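Local structure of lovastatin nonaketide synthase, polyketide synthase component (Aspergillus terreus, 7CPX) at residues H1100-P1105 with Q1247-Q1252; A1223-N1228 with V1241-E1246; L1019-D1024 with R1203-P1208. The protein builds the nonaketide backbone of lovastatin from malonyl-CoA as a homodimeric, iterative multidomain polyketide synthase, forming carrier-bound dihydromonacolin L with the help of a separate enoyl reductase partner, LovC. The protein carries 2 engineered substitutions. One frame throughout, in Å; residues are numbered along the deposited sequence.

All three contacts lie in the dehydratase domain of the synthase. Interactions 1 and 2 have centres about 8 Å apart and touch, since strands 1236-1243 and 1249-1260 are neighbours; about 12 Å separates the centres of interactions 1 and 3, which also touch, through Gln-1252 and Arg-1203 among others. Interactions 2 and 3 lie about 15 Å apart between centres without touching. Along the chain, interaction 3 closes before interaction 2 opens, interaction 2 is nested within the loop closed by interaction 1, and the segments of 1 and 3 alternate. Together they follow the predicted double hotdog: 3 joins its halves, 2 builds a C-terminal hairpin, and 1 packs the linker across the strands.

Interaction 1 (H1100-P1105 with Q1247-Q1252); sequences HHLPPP and QTTLFQ
A buried loop-on-strand contact, mostly apolar with one hydrogen bond, lays the proline-rich segment 1100-1105 over residues 1247-1252 at the start of strand 1249-1260 in the dehydratase domain. The bond runs from Thr-1249 OG1 to Pro-1103 O, 2.7 Å long, with the hydroxyl tilted 27° from the carbonyl plane. Because CG2 of Thr-1249 is anti to the backbone N (OG1 at chi1 -56°), the two branches divide the work: OG1 takes the carbonyl, while CG2 meets Leu-1102 CD1 at 3.6 Å. These two side chains cross at about a right angle. The other methyl of Leu-1102, CD2, rests on Gln-1252 CG (3.7 Å). Farther along that side chain, Gln-1252 NE2 comes to 3.3 Å from Pro-1103 CG, whereas its OE1 accepts a hydrogen bond from Arg-1203 NH1. At the other end of the segment the Pro-1105 ring sets its CD 3.2 Å from Gln-1247 O and its CG against Gln-1247 CG.

Leu-1250 and Phe-1251 both face Val-1242, which makes a classic beta bulge where the chain turns a corner. Arg-2015 and Asp-2016 of the second subunit pack on Leu-1102 and Pro-1103, respectively. Around the contact, Pro-1105 also packs on Val-1241 and Phe-1243 of strand 1236-1243, Leu-1102 reaches Thr-1205 of strand 1196-1206, and Leu-1250 leans on helix 1208-1217.

Interaction 2 (A1223-N1228 with V1241-E1246); sequences AFNTIN and VVFDAE
Strands 1223-1228 and 1241-1243 run antiparallel, the axes of these short segments 4.6 Å apart at closest approach and 166° apart in direction. Three bridges set the register: Ala-1223 with Phe-1243 and Asn-1225 with Val-1241 are hydrogen-bonded pairs, and Phe-1224 with Val-1242 between them is a non-hydrogen-bonded pair. Asn-1225 and Val-1241 exchange two bonds, N to O in each direction, both 2.9 Å. Phe-1243 N donates to Ala-1223 O over the same length, in a nearly straight bond. A CA-H...O contact, Phe-1224 CA to Val-1241 O, adds to the pairing at the central bridge.

The side chains of Ala-1223, Asn-1225, Val-1241 and Phe-1243 share one face of the sheet, where the Phe-1243 ring packs on Ala-1223 and Asn-1225. With chi1 at 44°, CG of Phe-1243 sits between the backbone N and the carbonyl carbon, and the ring is laid over the neighbouring strand. Ala-1223 C lies over the ring centre, 3.9 Å above the plane of Phe-1243, while Ala-1223 CB meets the rim at Phe-1243 CE2 (3.3 Å). Asn-1225 approaches from farther along the strand: its OD1 lies at the ring edge, in plane, 3.6 Å from Phe-1243 CZ, and its amide is turned 64° from the ring. That OD1 is hydrogen-bonded to Ser-1149 OG of strand 1147-1152. Pro-1105 packs on Asn-1225 as well.

On the other face, Phe-1224 touches Val-1242 only lightly through CB, and its ring leads away toward Thr-1179 of helix 1170-1184. A hairpin with one face turned to a long helix fits the predicted C-terminal hotdog fold of the dehydratase, in which an antiparallel sheet wraps a central helix; helix 1170-1184 also carries Asp-1174, the predicted proton donor.

Interaction 3 (L1019-D1024 with R1203-P1208); sequences LLEILD and RITLVP
Backbone hydrogen bonds carry the pairing of Leu-1019 to Leu-1023 with Arg-1203 to Leu-1206; the axes of these short segments run antiparallel at 168°. Leu-1020 with Leu-1206 and Ile-1022 with Ile-1204 each exchange two bonds; the Leu-1206 N to Leu-1020 O bond is 2.9 Å and nearly straight, while that from Ile-1204 N to Ile-1022 O is more bent, at 132°. Ile-1204 O accepts from Ile-1022 N and, in a poorly directed bond well above the carbonyl plane, from Thr-1205 OG1, the two coming from opposite faces. CA-H...O contacts fill in between, as from Glu-1021 CA to Ile-1204 O.

Apolar contacts divide between the two faces. On one, Ile-1022 and Ile-1204 lie side by side, pointing the same way, with CG2 of the former 3.4 Å from CD1 of the latter. On the other, Leu-1023 CD2 lies along the aliphatic part of Arg-1203 (3.6 Å to CG), and Glu-1021 CG runs beside Thr-1205 CG2. Leu-1019 CD2 reaches that same methyl, the two side chains set at a slant.

Polar side chains complete this second face. The Arg-1203 chain starts extended and bends at chi3 (61°), which brings NH1 to Thr-1205 OG1 at 2.6 Å, with the hydroxyl close to the guanidinium plane. NH2 of the arginine forms a salt bridge with Glu-1254, and Glu-1021 OE2 forms one with Arg-2015 of the second subunit.

The pairing joins strand 1016-1027 of the predicted N-terminal hotdog to strand 1196-1206 of the C-terminal one. Strand 1075-1087 flanks it beyond Leu-1019 to Leu-1023 and strand 1249-1260 beyond Thr-1205, while Met-1003 of helix 995-1012 packs on the isoleucine face; Val-1207 occupies the N-cap position before helix 1208-1217.

Interaction 1 (H1100-P1105 with Q1247-Q1252)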
loop_
_atom_site.group_PDB
_atom_site.type_symbol
_atom_site.label_atom_id
_atom_site.label_comp_id
_atom_site.label_asym_id
_atom_site.label_seq_id
_atom_site.Cartn_x
_atom_site.Cartn_y
_atom_site.Cartn_z
ATOM N N HIS A 1100 3.097 -30.687 17.429
ATOM C CA HIS A 1100 2.045 -31.586 16.970
ATOM C C HIS A 1100 0.937 -30.816 16.259
ATOM O O HIS A 1100 -0.137 -31.358 16.000
ATOM C CB HIS A 1100 1.463 -32.371 18.146
ATOM C CG HIS A 1100 0.731 -31.518 19.134
ATOM N ND1 HIS A 1100 1.375 -30.645 19.986
ATOM C CD2 HIS A 1100 -0.590 -31.404 19.408
ATOM C CE1 HIS A 1100 0.482 -30.030 20.739
ATOM N NE2 HIS A 1100 -0.718 -30.474 20.410
ATOM N N HIS A 1101 1.204 -29.547 15.942
ATOM C CA HIS A 1101 0.217 -28.732 15.246
ATOM C C HIS A 1101 -0.001 -29.197 13.813
ATOM O O HIS A 1101 -0.958 -28.753 13.170
ATOM C CB HIS A 1101 0.648 -27.265 15.257
ATOM C CG HIS A 1101 0.906 -26.723 16.628
ATOM N ND1 HIS A 1101 -0.106 -26.339 17.480
ATOM C CD2 HIS A 1101 2.064 -26.500 17.294
ATOM C CE1 HIS A 1101 0.416 -25.905 18.614
ATOM N NE2 HIS A 1101 1.731 -25.992 18.525
ATOM N N LEU A 1102 0.861 -30.073 13.303
ATOM C CA LEU A 1102 0.738 -30.630 11.968
ATOM C C LEU A 1102 0.707 -32.151 12.033
ATOM O O LEU A 1102 1.231 -32.745 12.980
ATOM C CB LEU A 1102 1.903 -30.186 11.074
ATOM C CG LEU A 1102 1.755 -28.826 10.395
ATOM C CD1 LEU A 1102 3.050 -28.416 9.725
ATOM C CD2 LEU A 1102 0.638 -28.873 9.377
ATOM N N PRO A 1103 0.103 -32.808 11.048
ATOM C CA PRO A 1103 0.035 -34.267 11.067
ATOM C C PRO A 1103 1.425 -34.875 11.059
ATOM O O PRO A 1103 2.334 -34.351 10.398
ATOM C CB PRO A 1103 -0.729 -34.606 9.778
ATOM C CG PRO A 1103 -0.546 -33.425 8.905
ATOM C CD PRO A 1103 -0.492 -32.249 9.824
ATOM N N PRO A 1104 1.636 -35.975 11.779
ATOM C CA PRO A 1104 2.928 -36.641 11.709
ATOM C C PRO A 1104 3.210 -37.106 10.295
ATOM O O PRO A 1104 2.283 -37.466 9.545
ATOM C CB PRO A 1104 2.769 -37.824 12.673
ATOM C CG PRO A 1104 1.696 -37.415 13.602
ATOM C CD PRO A 1104 0.755 -36.594 12.782
ATOM N N PRO A 1105 4.474 -37.114 9.887
ATOM C CA PRO A 1105 4.798 -37.535 8.523
ATOM C C PRO A 1105 4.505 -39.009 8.311
ATOM O O PRO A 1105 4.462 -39.803 9.254
ATOM C CB PRO A 1105 6.298 -37.247 8.413
ATOM C CG PRO A 1105 6.785 -37.386 9.812
ATOM C CD PRO A 1105 5.685 -36.840 10.674
ATOM N N GLN A 1247 10.803 -36.237 14.302
ATOM C CA GLN A 1247 9.692 -36.535 13.406
ATOM C C GLN A 1247 8.518 -35.585 13.590
ATOM O O GLN A 1247 7.401 -35.891 13.157
ATOM C CB GLN A 1247 9.216 -37.982 13.575
ATOM C CG GLN A 1247 8.499 -38.538 12.359
ATOM C CD GLN A 1247 8.356 -40.044 12.404
ATOM O OE1 GLN A 1247 8.395 -40.652 13.474
ATOM N NE2 GLN A 1247 8.196 -40.659 11.238
ATOM N N THR A 1248 8.732 -34.435 14.224
ATOM C CA THR A 1248 7.707 -33.405 14.294
ATOM C C THR A 1248 7.723 -32.588 13.009
ATOM O O THR A 1248 8.789 -32.184 12.533
ATOM C CB THR A 1248 7.933 -32.495 15.500
ATOM O OG1 THR A 1248 9.294 -32.046 15.515
ATOM C CG2 THR A 1248 7.623 -33.232 16.795
ATOM N N THR A 1249 6.541 -32.343 12.452
ATOM C CA THR A 1249 6.424 -31.689 11.154
ATOM C C THR A 1249 6.663 -30.193 11.316
ATOM O O THR A 1249 5.826 -29.478 11.877
ATOM C CB THR A 1249 5.054 -31.957 10.543
ATOM O OG1 THR A 1249 4.832 -33.371 10.462
ATOM C CG2 THR A 1249 4.967 -31.358 9.155
ATOM N N LEU A 1250 7.806 -29.717 10.819
ATOM C CA LEU A 1250 8.065 -28.282 10.795
ATOM C C LEU A 1250 7.102 -27.584 9.848
ATOM O O LEU A 1250 6.456 -26.596 10.211
ATOM C CB LEU A 1250 9.507 -28.018 10.368
ATOM C CG LEU A 1250 10.593 -28.877 11.014
ATOM C CD1 LEU A 1250 11.950 -28.507 10.451
ATOM C CD2 LEU A 1250 10.579 -28.719 12.519
ATOM N N PHE A 1251 6.995 -28.090 8.622
ATOM C CA PHE A 1251 6.040 -27.563 7.662
ATOM C C PHE A 1251 5.749 -28.635 6.624
ATOM O O PHE A 1251 6.540 -29.556 6.411
ATOM C CB PHE A 1251 6.556 -26.283 6.994
ATOM C CG PHE A 1251 7.612 -26.520 5.953
ATOM C CD1 PHE A 1251 8.950 -26.548 6.298
ATOM C CD2 PHE A 1251 7.265 -26.702 4.628
ATOM C CE1 PHE A 1251 9.922 -26.763 5.342
ATOM C CE2 PHE A 1251 8.228 -26.917 3.666
ATOM C CZ PHE A 1251 9.560 -26.946 4.023
ATOM N N GLN A 1252 4.594 -28.492 5.984
ATOM C CA GLN A 1252 4.141 -29.395 4.942
ATOM C C GLN A 1252 3.589 -28.582 3.783
ATOM O O GLN A 1252 3.298 -27.390 3.913
ATOM C CB GLN A 1252 3.065 -30.362 5.456
ATOM C CG GLN A 1252 1.782 -29.685 5.918
ATOM C CD GLN A 1252 0.613 -30.646 6.019
ATOM O OE1 GLN A 1252 -0.529 -30.274 5.752
ATOM N NE2 GLN A 1252 0.892 -31.885 6.403
#

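Interaction 2 (A1223-N1228 with V1241-E1246)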
loop_
_atom_site.group_PDB
_atom_site.type_symbol
_atom_site.label_atom_id
_atom_site.label_comp_id
_atom_site.label_asym_id
_atom_site.label_seq_id
_atom_site.Cartn_x
_atom_site.Cartn_y
_atom_site.Cartn_z
ATOM N N ALA A 1223 14.467 -34.025 8.065
ATOM C CA ALA A 1223 13.998 -35.046 7.149
ATOM C C ALA A 1223 12.774 -34.543 6.389
ATOM O O ALA A 1223 12.153 -33.540 6.746
ATOM C CB ALA A 1223 13.677 -36.332 7.903
ATOM N N PHE A 1224 12.426 -35.260 5.326
ATOM C CA PHE A 1224 11.315 -34.862 4.480
ATOM C C PHE A 1224 10.736 -36.082 3.786
ATOM O O PHE A 1224 11.448 -37.047 3.487
ATOM C CB PHE A 1224 11.747 -33.834 3.427
ATOM C CG PHE A 1224 12.586 -34.416 2.323
ATOM C CD1 PHE A 1224 11.990 -34.959 1.201
ATOM C CD2 PHE A 1224 13.966 -34.422 2.408
ATOM C CE1 PHE A 1224 12.750 -35.500 0.187
ATOM C CE2 PHE A 1224 14.735 -34.958 1.395
ATOM C CZ PHE A 1224 14.125 -35.498 0.281
ATOM N N ASN A 1225 9.434 -36.014 3.532
ATOM C CA ASN A 1225 8.723 -36.919 2.647
ATOM C C ASN A 1225 7.936 -36.083 1.648
ATOM O O ASN A 1225 7.622 -34.918 1.898
ATOM C CB ASN A 1225 7.778 -37.843 3.424
ATOM C CG ASN A 1225 8.497 -38.658 4.477
ATOM O OD1 ASN A 1225 9.698 -38.903 4.376
ATOM N ND2 ASN A 1225 7.761 -39.086 5.496
ATOM N N THR A 1226 7.626 -36.674 0.499
ATOM C CA THR A 1226 6.917 -35.936 -0.535
ATOM C C THR A 1226 6.240 -36.910 -1.483
ATOM O O THR A 1226 6.833 -37.919 -1.879
ATOM C CB THR A 1226 7.870 -35.018 -1.306
ATOM O OG1 THR A 1226 7.226 -34.542 -2.495
ATOM C CG2 THR A 1226 9.134 -35.759 -1.676
ATOM N N ILE A 1227 5.001 -36.590 -1.840
ATOM C CA ILE A 1227 4.211 -37.349 -2.798
ATOM C C ILE A 1227 4.100 -36.516 -4.061
ATOM O O ILE A 1227 3.710 -35.344 -4.004
ATOM C CB ILE A 1227 2.808 -37.675 -2.254
ATOM C CG1 ILE A 1227 2.787 -37.702 -0.721
ATOM C CG2 ILE A 1227 2.312 -38.990 -2.831
ATOM C CD1 ILE A 1227 3.643 -38.769 -0.095
ATOM N N ASN A 1228 4.441 -37.112 -5.200
ATOM C CA ASN A 1228 4.182 -36.478 -6.489
ATOM C C ASN A 1228 2.751 -36.829 -6.902
ATOM O O ASN A 1228 2.494 -37.674 -7.760
ATOM C CB ASN A 1228 5.211 -36.915 -7.521
ATOM C CG ASN A 1228 4.992 -36.277 -8.879
ATOM O OD1 ASN A 1228 5.281 -36.883 -9.908
ATOM N ND2 ASN A 1228 4.482 -35.050 -8.891
ATOM N N VAL A 1241 6.085 -32.857 3.192
ATOM C CA VAL A 1241 6.037 -32.864 4.647
ATOM C C VAL A 1241 7.469 -32.895 5.160
ATOM O O VAL A 1241 8.143 -33.928 5.087
ATOM C CB VAL A 1241 5.230 -34.061 5.182
ATOM C CG1 VAL A 1241 5.078 -33.967 6.691
ATOM C CG2 VAL A 1241 3.869 -34.134 4.513
ATOM N N VAL A 1242 7.945 -31.763 5.668
ATOM C CA VAL A 1242 9.284 -31.648 6.230
ATOM C C VAL A 1242 9.163 -31.723 7.743
ATOM O O VAL A 1242 8.320 -31.046 8.338
ATOM C CB VAL A 1242 9.959 -30.340 5.789
ATOM C CG1 VAL A 1242 11.400 -30.286 6.264
ATOM C CG2 VAL A 1242 9.895 -30.204 4.284
ATOM N N PHE A 1243 10.002 -32.545 8.369
ATOM C CA PHE A 1243 9.901 -32.797 9.797
ATOM C C PHE A 1243 11.289 -32.852 10.418
ATOM O O PHE A 1243 12.303 -32.991 9.729
ATOM C CB PHE A 1243 9.134 -34.096 10.079
ATOM C CG PHE A 1243 9.527 -35.243 9.193
ATOM C CD1 PHE A 1243 9.040 -35.336 7.902
ATOM C CD2 PHE A 1243 10.364 -36.240 9.656
ATOM C CE1 PHE A 1243 9.390 -36.390 7.086
ATOM C CE2 PHE A 1243 10.717 -37.301 8.846
ATOM C CZ PHE A 1243 10.232 -37.375 7.558
ATOM N N ASP A 1244 11.315 -32.727 11.742
ATOM C CA ASP A 1244 12.553 -32.679 12.501
ATOM C C ASP A 1244 13.093 -34.091 12.718
ATOM O O ASP A 1244 12.518 -35.085 12.265
ATOM C CB ASP A 1244 12.319 -31.974 13.837
ATOM C CG ASP A 1244 13.594 -31.413 14.436
ATOM O OD1 ASP A 1244 14.689 -31.862 14.034
ATOM O OD2 ASP A 1244 13.502 -30.530 15.312
ATOM N N ALA A 1245 14.221 -34.181 13.425
ATOM C CA ALA A 1245 14.774 -35.486 13.767
ATOM C C ALA A 1245 13.799 -36.282 14.623
ATOM O O ALA A 1245 13.640 -37.493 14.436
ATOM C CB ALA A 1245 16.110 -35.316 14.488
ATOM N N GLU A 1246 13.134 -35.615 15.569
ATOM C CA GLU A 1246 12.110 -36.267 16.379
ATOM C C GLU A 1246 10.832 -36.547 15.599
ATOM O O GLU A 1246 9.867 -37.044 16.188
ATOM C CB GLU A 1246 11.784 -35.415 17.610
ATOM C CG GLU A 1246 11.326 -33.993 17.305
ATOM C CD GLU A 1246 12.476 -33.006 17.225
ATOM O OE1 GLU A 1246 13.641 -33.450 17.152
ATOM O OE2 GLU A 1246 12.213 -31.786 17.238
#

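Interaction 3 (L1019-D1024 with R1203-P1208)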
loop_
_atom_site.group_PDB
_atom_site.type_symbol
_atom_site.label_atom_id
_atom_site.label_comp_id
_atom_site.label_asym_id
_atom_site.label_seq_id
_atom_site.Cartn_x
_atom_site.Cartn_y
_atom_site.Cartn_z
ATOM N N LEU A 1019 0.480 -21.464 14.216
ATOM C CA LEU A 1019 0.479 -22.154 12.935
ATOM C C LEU A 1019 0.310 -21.123 11.829
ATOM O O LEU A 1019 -0.340 -20.094 12.026
ATOM C CB LEU A 1019 -0.641 -23.195 12.871
ATOM C CG LEU A 1019 -0.222 -24.634 12.589
ATOM C CD1 LEU A 1019 -1.414 -25.561 12.716
ATOM C CD2 LEU A 1019 0.385 -24.733 11.210
ATOM N N LEU A 1020 0.868 -21.418 10.651
ATOM C CA LEU A 1020 0.892 -20.453 9.548
ATOM C C LEU A 1020 0.630 -21.201 8.242
ATOM O O LEU A 1020 1.549 -21.760 7.644
ATOM C CB LEU A 1020 2.230 -19.725 9.525
ATOM C CG LEU A 1020 2.338 -18.411 8.752
ATOM C CD1 LEU A 1020 3.726 -17.831 8.941
ATOM C CD2 LEU A 1020 2.044 -18.610 7.281
ATOM N N GLU A 1021 -0.627 -21.215 7.806
ATOM C CA GLU A 1021 -0.991 -21.797 6.526
ATOM C C GLU A 1021 -0.945 -20.732 5.440
ATOM O O GLU A 1021 -1.214 -19.556 5.686
ATOM C CB GLU A 1021 -2.395 -22.402 6.573
ATOM C CG GLU A 1021 -2.685 -23.284 7.776
ATOM C CD GLU A 1021 -4.164 -23.573 7.938
ATOM O OE1 GLU A 1021 -4.932 -23.286 6.996
ATOM O OE2 GLU A 1021 -4.561 -24.082 9.007
ATOM N N ILE A 1022 -0.610 -21.162 4.230
ATOM C CA ILE A 1022 -0.713 -20.346 3.029
ATOM C C ILE A 1022 -1.641 -21.074 2.072
ATOM O O ILE A 1022 -1.323 -22.175 1.613
ATOM C CB ILE A 1022 0.656 -20.092 2.385
ATOM C CG1 ILE A 1022 1.428 -19.052 3.192
ATOM C CG2 ILE A 1022 0.479 -19.630 0.954
ATOM C CD1 ILE A 1022 2.857 -18.880 2.758
ATOM N N LEU A 1023 -2.768 -20.449 1.754
ATOM C CA LEU A 1023 -3.853 -21.080 1.021
ATOM C C LEU A 1023 -3.977 -20.489 -0.376
ATOM O O LEU A 1023 -3.790 -19.283 -0.573
ATOM C CB LEU A 1023 -5.179 -20.909 1.767
ATOM C CG LEU A 1023 -5.205 -21.389 3.219
ATOM C CD1 LEU A 1023 -6.496 -20.966 3.899
ATOM C CD2 LEU A 1023 -5.041 -22.894 3.282
ATOM N N ASP A 1024 -4.285 -21.355 -1.341
ATOM C CA ASP A 1024 -4.586 -20.940 -2.711
ATOM C C ASP A 1024 -3.517 -19.998 -3.251
ATOM O O ASP A 1024 -3.811 -19.059 -3.994
ATOM C CB ASP A 1024 -5.968 -20.287 -2.790
ATOM C CG ASP A 1024 -6.454 -20.116 -4.217
ATOM O OD1 ASP A 1024 -5.728 -20.527 -5.147
ATOM O OD2 ASP A 1024 -7.561 -19.571 -4.409
ATOM N N ARG A 1203 -1.892 -25.507 -0.545
ATOM C CA ARG A 1203 -1.768 -25.171 0.872
ATOM C C ARG A 1203 -0.377 -25.500 1.390
ATOM O O ARG A 1203 -0.045 -26.673 1.562
ATOM C CB ARG A 1203 -2.826 -25.901 1.689
ATOM C CG ARG A 1203 -2.709 -25.655 3.186
ATOM C CD ARG A 1203 -3.755 -26.426 3.958
ATOM N NE ARG A 1203 -3.613 -27.862 3.754
ATOM C CZ ARG A 1203 -2.718 -28.620 4.373
ATOM N NH1 ARG A 1203 -1.852 -28.108 5.231
ATOM N NH2 ARG A 1203 -2.690 -29.925 4.120
ATOM N N ILE A 1204 0.410 -24.473 1.682
ATOM C CA ILE A 1204 1.546 -24.649 2.574
ATOM C C ILE A 1204 1.056 -24.534 4.012
ATOM O O ILE A 1204 0.022 -23.933 4.292
ATOM C CB ILE A 1204 2.660 -23.626 2.287
ATOM C CG1 ILE A 1204 2.964 -23.556 0.793
ATOM C CG2 ILE A 1204 3.919 -23.989 3.047
ATOM C CD1 ILE A 1204 2.314 -22.384 0.100
ATOM N N THR A 1205 1.806 -25.118 4.940
ATOM C CA THR A 1205 1.459 -24.974 6.351
ATOM C C THR A 1205 2.711 -25.173 7.183
ATOM O O THR A 1205 3.283 -26.263 7.181
ATOM C CB THR A 1205 0.382 -25.971 6.756
ATOM O OG1 THR A 1205 -0.734 -25.866 5.864
ATOM C CG2 THR A 1205 -0.078 -25.680 8.162
ATOM N N LEU A 1206 3.112 -24.139 7.912
ATOM C CA LEU A 1206 4.366 -24.125 8.643
ATOM C C LEU A 1206 4.113 -23.912 10.128
ATOM O O LEU A 1206 3.265 -23.102 10.521
ATOM C CB LEU A 1206 5.285 -23.029 8.102
ATOM C CG LEU A 1206 6.642 -22.883 8.780
ATOM C CD1 LEU A 1206 7.731 -22.747 7.739
ATOM C CD2 LEU A 1206 6.648 -21.684 9.701
ATOM N N VAL A 1207 4.853 -24.653 10.946
ATOM C CA VAL A 1207 4.832 -24.477 12.394
ATOM C C VAL A 1207 6.002 -23.568 12.748
ATOM O O VAL A 1207 7.134 -24.050 12.901
ATOM C CB VAL A 1207 4.920 -25.822 13.131
ATOM C CG1 VAL A 1207 4.859 -25.608 14.635
ATOM C CG2 VAL A 1207 3.801 -26.748 12.686
ATOM N N PRO A 1208 5.784 -22.258 12.884
ATOM C CA PRO A 1208 6.929 -21.354 13.068
ATOM C C PRO A 1208 7.771 -21.685 14.285
ATOM O O PRO A 1208 8.999 -21.541 14.241
ATOM C CB PRO A 1208 6.261 -19.978 13.186
ATOM C CG PRO A 1208 4.891 -20.271 13.664
ATOM C CD PRO A 1208 4.502 -21.546 13.000
#